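Local atomic coordinates of glycosyl hydrolase (Rhizobium leguminosarum bv. trifolii, PDB entry 5NDX), a protein that probably hydrolyses O-glycosidic bonds as a family 39 glycoside hydrolase, a bacterial orthologue of human alpha-L-iduronidase. Residues 7-12 and 426-431. The protein carries 2 engineered substitutions. Numbering follows the deposited sequence.
Sequences INVDAS and VRLEVS
Ile7 reaches across to Val426: its CD1 lies 3.7 Å from CG1 of the valine. The reach follows from its first torsion (chi1 -59°), which sets CG1 beside the backbone N and sends the longer branch toward Val426, while CG2 takes the other direction and meets Leu428 CD1 at 4.1 Å. That same leucine methyl also touches Val9 CG2, so one branch of Leu428 sits against Ile7 and Val9. Further along, Val430 lays CG1 3.7 Å from the carbonyl oxygen of Val9, and strand 407-413 of the same sheet also touches Val9 and Val430.

The other face is polar. Asn8 swings its amide toward Ser431 (CG anti to the backbone N, chi1 178°), and Ser431 OG gives a weak hydrogen bond to Asn8 OD1 at 3.4 Å. Glu429 stands out from the sheet and its OE2 takes Arg427 NE of the same strand at 2.6 Å, within the guanidinium plane and on the anti lone pair; Arg6 forms a second salt bridge to this oxygen.

Backbone hydrogen bonds of a parallel pair join the strands. Ile7 N donates to Arg427 O, Glu429 N to Ile7 O, Val9 N to Glu429 O, and Ser431 N to Val9 O. A fifth, from Ala11 N to Ser431 O at 2.9 Å, is more bent (151° at the hydrogen), as the chain turns its corner. There Asp10 OD1 accepts from Ser12 N, which makes an Asx turn, and from Ser12 OG on the same face of the carboxylate.

Strands 4-10 and 422-431 form the parallel pair of an otherwise antiparallel sheet, away from the ligand pockets. Four nearly straight backbone bonds, one bent one and a buried aliphatic face join them; Glu429, shared between Arg427 and Arg6 of the partner strand, probably adds a charged tie.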
loop_
_atom_site.group_PDB
_atom_site.type_symbol
_atom_site.label_atom_id
_atom_site.label_comp_id
_atom_site.label_asym_id
_atom_site.label_seq_id
_atom_site.Cartn_x
_atom_site.Cartn_y
_atom_site.Cartn_z
ATOM N N ILE A 7 -2.642 8.749 27.846
ATOM C CA ILE A 7 -3.577 8.937 26.733
ATOM C C ILE A 7 -4.869 8.174 27.055
ATOM O O ILE A 7 -4.801 6.989 27.363
ATOM C CB ILE A 7 -2.966 8.426 25.443
ATOM C CG1 ILE A 7 -1.651 9.161 25.137
ATOM C CG2 ILE A 7 -3.885 8.651 24.261
ATOM C CD1 ILE A 7 -0.994 8.683 23.851
ATOM N N ASN A 8 -6.013 8.860 27.014
ATOM C CA ASN A 8 -7.307 8.251 27.169
ATOM C C ASN A 8 -8.043 8.368 25.855
ATOM O O ASN A 8 -8.226 9.470 25.309
ATOM C CB ASN A 8 -8.184 8.871 28.289
ATOM C CG ASN A 8 -9.581 8.179 28.351
ATOM O OD1 ASN A 8 -9.744 7.069 28.877
ATOM N ND2 ASN A 8 -10.573 8.800 27.711
ATOM N N VAL A 9 -8.478 7.223 25.359
ATOM C CA VAL A 9 -9.280 7.133 24.162
ATOM C C VAL A 9 -10.683 6.717 24.595
ATOM O O VAL A 9 -10.854 5.657 25.225
ATOM C CB VAL A 9 -8.723 6.087 23.217
ATOM C CG1 VAL A 9 -9.628 5.876 22.029
ATOM C CG2 VAL A 9 -7.335 6.507 22.704
ATOM N N ASP A 10 -11.670 7.526 24.245
ATOM C CA ASP A 10 -13.040 7.201 24.617
ATOM C C ASP A 10 -13.819 6.635 23.452
ATOM O O ASP A 10 -14.262 7.347 22.576
ATOM C CB ASP A 10 -13.734 8.414 25.237
ATOM C CG ASP A 10 -15.163 8.079 25.767
ATOM O OD1 ASP A 10 -15.717 6.952 25.611
ATOM O OD2 ASP A 10 -15.696 9.011 26.365
ATOM N N ALA A 11 -13.969 5.328 23.465
ATOM C CA ALA A 11 -14.650 4.617 22.382
ATOM C C ALA A 11 -16.151 4.925 22.278
ATOM O O ALA A 11 -16.754 4.649 21.226
ATOM C CB ALA A 11 -14.501 3.118 22.583
ATOM N N SER A 12 -16.753 5.455 23.352
ATOM C CA SER A 12 -18.188 5.783 23.338
ATOM C C SER A 12 -18.400 7.146 22.714
ATOM O O SER A 12 -19.531 7.537 22.519
ATOM C CB SER A 12 -18.794 5.735 24.758
ATOM O OG SER A 12 -18.326 6.832 25.545
ATOM N N VAL A 426 4.159 5.653 27.433
ATOM C CA VAL A 426 2.754 5.953 27.285
ATOM C C VAL A 426 1.943 4.999 28.160
ATOM O O VAL A 426 2.160 3.750 28.156
ATOM C CB VAL A 426 2.291 5.853 25.816
ATOM C CG1 VAL A 426 0.800 5.962 25.661
ATOM C CG2 VAL A 426 2.978 6.920 24.974
ATOM N N ARG A 427 1.028 5.586 28.928
ATOM C CA ARG A 427 -0.009 4.810 29.605
ATOM C C ARG A 427 -1.256 5.035 28.779
ATOM O O ARG A 427 -1.742 6.162 28.693
ATOM C CB ARG A 427 -0.260 5.244 31.025
ATOM C CG ARG A 427 -1.355 4.434 31.744
ATOM C CD ARG A 427 -1.722 5.024 33.112
ATOM N NE ARG A 427 -2.830 4.252 33.659
ATOM C CZ ARG A 427 -2.725 3.173 34.441
ATOM N NH1 ARG A 427 -1.565 2.675 34.866
ATOM N NH2 ARG A 427 -3.831 2.567 34.806
ATOM N N LEU A 428 -1.734 3.972 28.145
ATOM C CA LEU A 428 -2.871 4.066 27.253
ATOM C C LEU A 428 -4.078 3.502 27.979
ATOM O O LEU A 428 -4.047 2.368 28.428
ATOM C CB LEU A 428 -2.623 3.268 25.984
ATOM C CG LEU A 428 -3.786 3.187 24.981
ATOM C CD1 LEU A 428 -4.051 4.563 24.410
ATOM C CD2 LEU A 428 -3.412 2.241 23.851
ATOM N N GLU A 429 -5.125 4.297 28.055
ATOM C CA GLU A 429 -6.401 3.918 28.653
ATOM C C GLU A 429 -7.470 3.982 27.570
ATOM O O GLU A 429 -7.523 4.924 26.808
ATOM C CB GLU A 429 -6.736 4.876 29.807
ATOM C CG GLU A 429 -5.704 4.722 30.925
ATOM C CD GLU A 429 -5.862 5.638 32.131
ATOM O OE1 GLU A 429 -6.871 6.356 32.205
ATOM O OE2 GLU A 429 -4.978 5.622 33.028
ATOM N N VAL A 430 -8.298 2.967 27.487
ATOM C CA VAL A 430 -9.413 2.998 26.562
ATOM C C VAL A 430 -10.671 2.819 27.434
ATOM O O VAL A 430 -10.783 1.836 28.149
ATOM C CB VAL A 430 -9.361 1.891 25.513
ATOM C CG1 VAL A 430 -10.568 1.995 24.576
ATOM C CG2 VAL A 430 -8.085 1.959 24.698
ATOM N N SER A 431 -11.590 3.763 27.348
ATOM C CA SER A 431 -12.846 3.702 28.083
ATOM C C SER A 431 -14.026 3.703 27.127
ATOM O O SER A 431 -13.874 3.774 25.918
ATOM C CB SER A 431 -12.938 4.906 29.037
ATOM O OG SER A 431 -12.932 6.093 28.295
#